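Local coordinates for reticulocyte binding protein (Streptococcus agalactiae COH1, PDB 3FAW), which is a cell-wall-anchored streptococcal pullulanase that probably hydrolyses the alpha-1,6 branch linkages of pullulan, glycogen and related alpha-glucans, at residues A[792-795]-A[800-803]; A[705-710]-A[749-754]. All blocks are in the same frame, centred on the assembly; numbering follows the deposited sequence.

Interaction 1 of 2, residues A[792-795]-A[800-803]; sequences RGVH and SLLI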
loop_
_atom_site.group_PDB
_atom_site.type_symbol
_atom_site.label_atom_id
_atom_site.label_comp_id
_atom_site.label_asym_id
_atom_site.label_seq_id
_atom_site.Cartn_x
_atom_site.Cartn_y
_atom_site.Cartn_z
ATOM N N ARG A 792 -32.724 -22.856 -5.581
ATOM C CA ARG A 792 -32.305 -23.252 -6.923
ATOM C C ARG A 792 -30.865 -23.762 -6.938
ATOM O O ARG A 792 -29.986 -23.196 -6.282
ATOM C CB ARG A 792 -32.447 -22.071 -7.886
ATOM C CG ARG A 792 -33.892 -21.722 -8.213
ATOM C CD ARG A 792 -34.495 -22.684 -9.227
ATOM N NE ARG A 792 -35.957 -22.617 -9.242
ATOM C CZ ARG A 792 -36.768 -23.290 -8.424
ATOM N NH1 ARG A 792 -36.283 -24.105 -7.490
ATOM N NH2 ARG A 792 -38.084 -23.144 -8.538
ATOM N N GLY A 793 -30.637 -24.835 -7.689
ATOM C CA GLY A 793 -29.292 -25.371 -7.898
ATOM C C GLY A 793 -28.887 -26.489 -6.952
ATOM O O GLY A 793 -27.753 -26.972 -7.012
ATOM N N VAL A 794 -29.807 -26.905 -6.082
ATOM C CA VAL A 794 -29.537 -27.956 -5.100
ATOM C C VAL A 794 -30.746 -28.879 -4.935
ATOM O O VAL A 794 -31.888 -28.420 -4.964
ATOM C CB VAL A 794 -29.185 -27.357 -3.721
ATOM C CG1 VAL A 794 -30.346 -26.507 -3.177
ATOM C CG2 VAL A 794 -28.806 -28.463 -2.739
ATOM N N HIS A 795 -30.484 -30.174 -4.763
ATOM C CA HIS A 795 -31.531 -31.147 -4.440
ATOM C C HIS A 795 -31.108 -32.002 -3.250
ATOM O O HIS A 795 -29.976 -32.488 -3.193
ATOM C CB HIS A 795 -31.844 -32.033 -5.647
ATOM C CG HIS A 795 -32.354 -31.275 -6.833
ATOM N ND1 HIS A 795 -33.698 -31.120 -7.097
ATOM C CD2 HIS A 795 -31.699 -30.621 -7.821
ATOM C CE1 HIS A 795 -33.849 -30.404 -8.197
ATOM N NE2 HIS A 795 -32.651 -30.089 -8.656
ATOM N N SER A 800 -27.092 -37.186 0.994
ATOM C CA SER A 800 -26.239 -36.406 0.108
ATOM C C SER A 800 -26.981 -35.207 -0.462
ATOM O O SER A 800 -28.195 -35.060 -0.276
ATOM C CB SER A 800 -25.683 -37.289 -1.021
ATOM O OG SER A 800 -26.716 -37.923 -1.760
ATOM N N LEU A 801 -26.219 -34.342 -1.126
ATOM C CA LEU A 801 -26.740 -33.175 -1.834
ATOM C C LEU A 801 -26.344 -33.273 -3.304
ATOM O O LEU A 801 -25.195 -33.575 -3.613
ATOM C CB LEU A 801 -26.151 -31.891 -1.239
ATOM C CG LEU A 801 -26.911 -31.218 -0.094
ATOM C CD1 LEU A 801 -27.271 -32.201 1.007
ATOM C CD2 LEU A 801 -26.088 -30.066 0.457
ATOM N N LEU A 802 -27.297 -33.031 -4.201
ATOM C CA LEU A 802 -27.014 -32.933 -5.630
ATOM C C LEU A 802 -26.963 -31.458 -6.008
ATOM O O LEU A 802 -27.973 -30.753 -5.915
ATOM C CB LEU A 802 -28.085 -33.655 -6.451
ATOM C CG LEU A 802 -27.953 -33.607 -7.978
ATOM C CD1 LEU A 802 -26.593 -34.138 -8.438
ATOM C CD2 LEU A 802 -29.084 -34.397 -8.625
ATOM N N ILE A 803 -25.790 -30.998 -6.436
ATOM C CA ILE A 803 -25.566 -29.580 -6.696
ATOM C C ILE A 803 -25.291 -29.321 -8.174
ATOM O O ILE A 803 -24.474 -30.007 -8.793
ATOM C CB ILE A 803 -24.399 -29.033 -5.845
ATOM C CG1 ILE A 803 -24.680 -29.268 -4.355
ATOM C CG2 ILE A 803 -24.183 -27.540 -6.124
ATOM C CD1 ILE A 803 -23.569 -28.808 -3.447
#

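Interaction 2 of 2, residues A[705-710]-A[749-754]; sequences DAFRKL and YAVFVN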
loop_
_atom_site.group_PDB
_atom_site.type_symbol
_atom_site.label_atom_id
_atom_site.label_comp_id
_atom_site.label_asym_id
_atom_site.label_seq_id
_atom_site.Cartn_x
_atom_site.Cartn_y
_atom_site.Cartn_z
ATOM N N ASP A 705 -19.890 -15.204 13.893
ATOM C CA ASP A 705 -18.450 -15.416 14.084
ATOM C C ASP A 705 -17.959 -16.799 13.623
ATOM O O ASP A 705 -16.771 -17.112 13.763
ATOM C CB ASP A 705 -18.027 -15.128 15.535
ATOM C CG ASP A 705 -18.660 -16.074 16.551
ATOM O OD1 ASP A 705 -18.806 -17.281 16.266
ATOM O OD2 ASP A 705 -18.989 -15.599 17.658
ATOM N N ALA A 706 -18.860 -17.615 13.071
ATOM C CA ALA A 706 -18.471 -18.861 12.403
ATOM C C ALA A 706 -17.441 -18.627 11.296
ATOM O O ALA A 706 -16.607 -19.491 11.036
ATOM C CB ALA A 706 -19.692 -19.563 11.826
ATOM N N PHE A 707 -17.513 -17.468 10.643
ATOM C CA PHE A 707 -16.592 -17.125 9.556
ATOM C C PHE A 707 -15.458 -16.193 10.016
ATOM O O PHE A 707 -14.644 -15.755 9.200
ATOM C CB PHE A 707 -17.363 -16.467 8.405
ATOM C CG PHE A 707 -18.479 -17.320 7.846
ATOM C CD1 PHE A 707 -18.200 -18.528 7.216
ATOM C CD2 PHE A 707 -19.805 -16.906 7.935
ATOM C CE1 PHE A 707 -19.223 -19.318 6.699
ATOM C CE2 PHE A 707 -20.835 -17.688 7.417
ATOM C CZ PHE A 707 -20.546 -18.892 6.798
ATOM N N ARG A 708 -15.405 -15.905 11.319
ATOM C CA ARG A 708 -14.516 -14.879 11.871
ATOM C C ARG A 708 -13.944 -15.306 13.222
ATOM O O ARG A 708 -14.028 -14.557 14.200
ATOM C CB ARG A 708 -15.286 -13.572 12.062
ATOM C CG ARG A 708 -15.773 -12.899 10.787
ATOM C CD ARG A 708 -17.154 -12.327 10.988
ATOM N NE ARG A 708 -17.238 -11.558 12.225
ATOM C CZ ARG A 708 -18.352 -11.336 12.916
ATOM N NH1 ARG A 708 -19.522 -11.815 12.514
ATOM N NH2 ARG A 708 -18.293 -10.622 14.026
ATOM N N LYS A 709 -13.363 -16.503 13.271
ATOM C CA LYS A 709 -12.799 -17.038 14.516
ATOM C C LYS A 709 -11.485 -16.350 14.896
ATOM O O LYS A 709 -10.775 -15.815 14.041
ATOM C CB LYS A 709 -12.594 -18.552 14.417
ATOM C CG LYS A 709 -13.894 -19.324 14.379
ATOM C CD LYS A 709 -13.686 -20.772 13.973
ATOM C CE LYS A 709 -15.019 -21.479 13.778
ATOM N NZ LYS A 709 -15.897 -21.350 14.972
ATOM N N LEU A 710 -11.174 -16.383 16.189
ATOM C CA LEU A 710 -10.058 -15.615 16.740
ATOM C C LEU A 710 -8.735 -16.373 16.661
ATOM O O LEU A 710 -7.699 -15.776 16.376
ATOM C CB LEU A 710 -10.342 -15.216 18.190
ATOM C CG LEU A 710 -11.551 -14.305 18.427
ATOM C CD1 LEU A 710 -12.858 -15.078 18.299
ATOM C CD2 LEU A 710 -11.469 -13.644 19.796
ATOM N N TYR A 749 -23.034 -23.784 10.187
ATOM C CA TYR A 749 -23.086 -23.313 8.796
ATOM C C TYR A 749 -22.237 -24.204 7.887
ATOM O O TYR A 749 -21.063 -24.441 8.175
ATOM C CB TYR A 749 -22.583 -21.868 8.694
ATOM C CG TYR A 749 -23.470 -20.851 9.378
ATOM C CD1 TYR A 749 -24.397 -20.107 8.655
ATOM C CD2 TYR A 749 -23.379 -20.630 10.749
ATOM C CE1 TYR A 749 -25.219 -19.171 9.284
ATOM C CE2 TYR A 749 -24.197 -19.698 11.386
ATOM C CZ TYR A 749 -25.112 -18.972 10.649
ATOM O OH TYR A 749 -25.921 -18.048 11.278
ATOM N N ALA A 750 -22.826 -24.689 6.793
ATOM C CA ALA A 750 -22.105 -25.520 5.818
ATOM C C ALA A 750 -22.086 -24.855 4.446
ATOM O O ALA A 750 -23.138 -24.483 3.925
ATOM C CB ALA A 750 -22.742 -26.899 5.719
ATOM N N VAL A 751 -20.890 -24.722 3.871
ATOM C CA VAL A 751 -20.694 -24.086 2.563
ATOM C C VAL A 751 -20.304 -25.128 1.513
ATOM O O VAL A 751 -19.358 -25.889 1.712
ATOM C CB VAL A 751 -19.569 -23.020 2.616
ATOM C CG1 VAL A 751 -19.485 -22.260 1.286
ATOM C CG2 VAL A 751 -19.786 -22.056 3.779
ATOM N N PHE A 752 -21.038 -25.146 0.400
ATOM C CA PHE A 752 -20.778 -26.056 -0.717
ATOM C C PHE A 752 -20.467 -25.249 -1.973
ATOM O O PHE A 752 -21.241 -24.369 -2.342
ATOM C CB PHE A 752 -22.002 -26.932 -0.991
ATOM C CG PHE A 752 -22.451 -27.753 0.191
ATOM C CD1 PHE A 752 -22.039 -29.070 0.335
ATOM C CD2 PHE A 752 -23.304 -27.214 1.145
ATOM C CE1 PHE A 752 -22.456 -29.829 1.416
ATOM C CE2 PHE A 752 -23.722 -27.964 2.226
ATOM C CZ PHE A 752 -23.299 -29.275 2.361
ATOM N N VAL A 753 -19.341 -25.546 -2.622
ATOM C CA VAL A 753 -18.965 -24.888 -3.884
ATOM C C VAL A 753 -18.669 -25.925 -4.965
ATOM O O VAL A 753 -17.613 -26.564 -4.945
ATOM C CB VAL A 753 -17.718 -23.985 -3.710
ATOM C CG1 VAL A 753 -17.260 -23.429 -5.055
ATOM C CG2 VAL A 753 -18.008 -22.847 -2.731
ATOM N N ASN A 754 -19.612 -26.105 -5.889
ATOM C CA ASN A 754 -19.370 -26.907 -7.084
ATOM C C ASN A 754 -18.863 -26.008 -8.212
ATOM O O ASN A 754 -19.650 -25.354 -8.897
ATOM C CB ASN A 754 -20.632 -27.656 -7.531
ATOM C CG ASN A 754 -20.372 -28.593 -8.713
ATOM O OD1 ASN A 754 -19.223 -28.838 -9.085
ATOM N ND2 ASN A 754 -21.441 -29.124 -9.302
#

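Interaction 1 of 2, residues A[792-795]-A[800-803]
H795 and L802 face each other as the hydrogen-bonded pair of a short antiparallel hairpin, and two backbone bonds tie them together. H795 N reaches L802 O at 2.8 Å with some bend, the angle at the hydrogen being 150°. The return bond, L802 N to H795 O at 2.9 Å, is nearly straight at 173°. Both donors lie in the plane of the carbonyl they use.

Weaker CA-H...O contacts fill in beside these bonds. V794 CA lies 3.3 Å from L802 O, which thus receives a second, softer donor, and I803 CA comes 3.4 Å from G793 O. G793 leads into the strand with a positive phi (94°), a backbone conformation that suits glycine.

Side-chain contact is modest and differs between the two faces. On one face H795 CB and L802 CB sit 4.2 Å apart, at the more exposed surface. V794 and I803, the non-hydrogen-bonded pair, turn to the other, buried face, where V794 places CG2 on the side opposite its backbone N, and this methyl comes within 4.3 Å of L801 CG.

The hairpin gives two of the three strands of an antiparallel sheet in the C-terminal beta domain: 794-796 lies at its edge and 800-803 in the middle, with 760-763 on the far side. Beneath it, V794 and I803 rest on I809 of strand 807-813, while L801 and I803 meet F752 of strand 748-754.

Interaction 2 of 2, residues A[705-710]-A[749-754]
F707 brings the far end of its ring against the beginning of strand 748-754, where CZ meets Y749 CB at 4.1 Å and the neighbouring CE1 meets V751 CG2 at 4.0 Å. The valine methyl comes in at the ring edge, near the ring plane. With CG anti to its own carbonyl carbon (chi1 -58°), the phenylalanine carries its ring tip closer to the strand than the initial direction of its side chain would suggest.

Y749 supplies the second aromatic group. Its ring centre is 5.8 Å from that of F707 and the planes are inclined at 58°, an oblique pairing, while the two side chains cross at about a right angle. A706 CB points toward the strand and touches Y749 CD2 at 4.0 Å, so that the tyrosine meets two consecutive residues of the turn, A706 and F707. That turn is a single 3-10 segment, with R708 N bonded to D705 O.

In fold terms, the 3-10 turn follows helix 685-703 and packs on the middle strand of the five-stranded antiparallel sheet in the C-terminal beta domain. Y749 and V751, two residues apart on the strand, present their side chains to the turn, whereas A750 between them points away. All four touching residues are buried, and their contact is wholly apolar. L700 of helix 685-703 touches both aromatic residues, and T741 of strand 736-742 also packs on F707. Polar groups around this apolar patch find partners elsewhere: R708 forms a salt bridge with D267, and K709 one with E718.

How the interactions relate
Strand 748-754 connects the two contacts: it is one partner in interaction 2, and the hairpin of interaction 1 packs against its later part. There F752 meets L801 and I803, and N754 ND2 probably donates to I803 O, although the contact centres lie about 18 Å apart. Interaction 2 is the core contact, fully buried and made of side chains between a 3-10 turn and a sheet. Interaction 1 lies farther from the chain's centre, about 42 Å against 28 Å, and is only partly buried; backbone bonding within one sheet carries it, with an exposed histidine on its outer face. One builds the C-terminal beta domain; the other packs that domain's five-stranded sheet against the turn that follows helix 685-703.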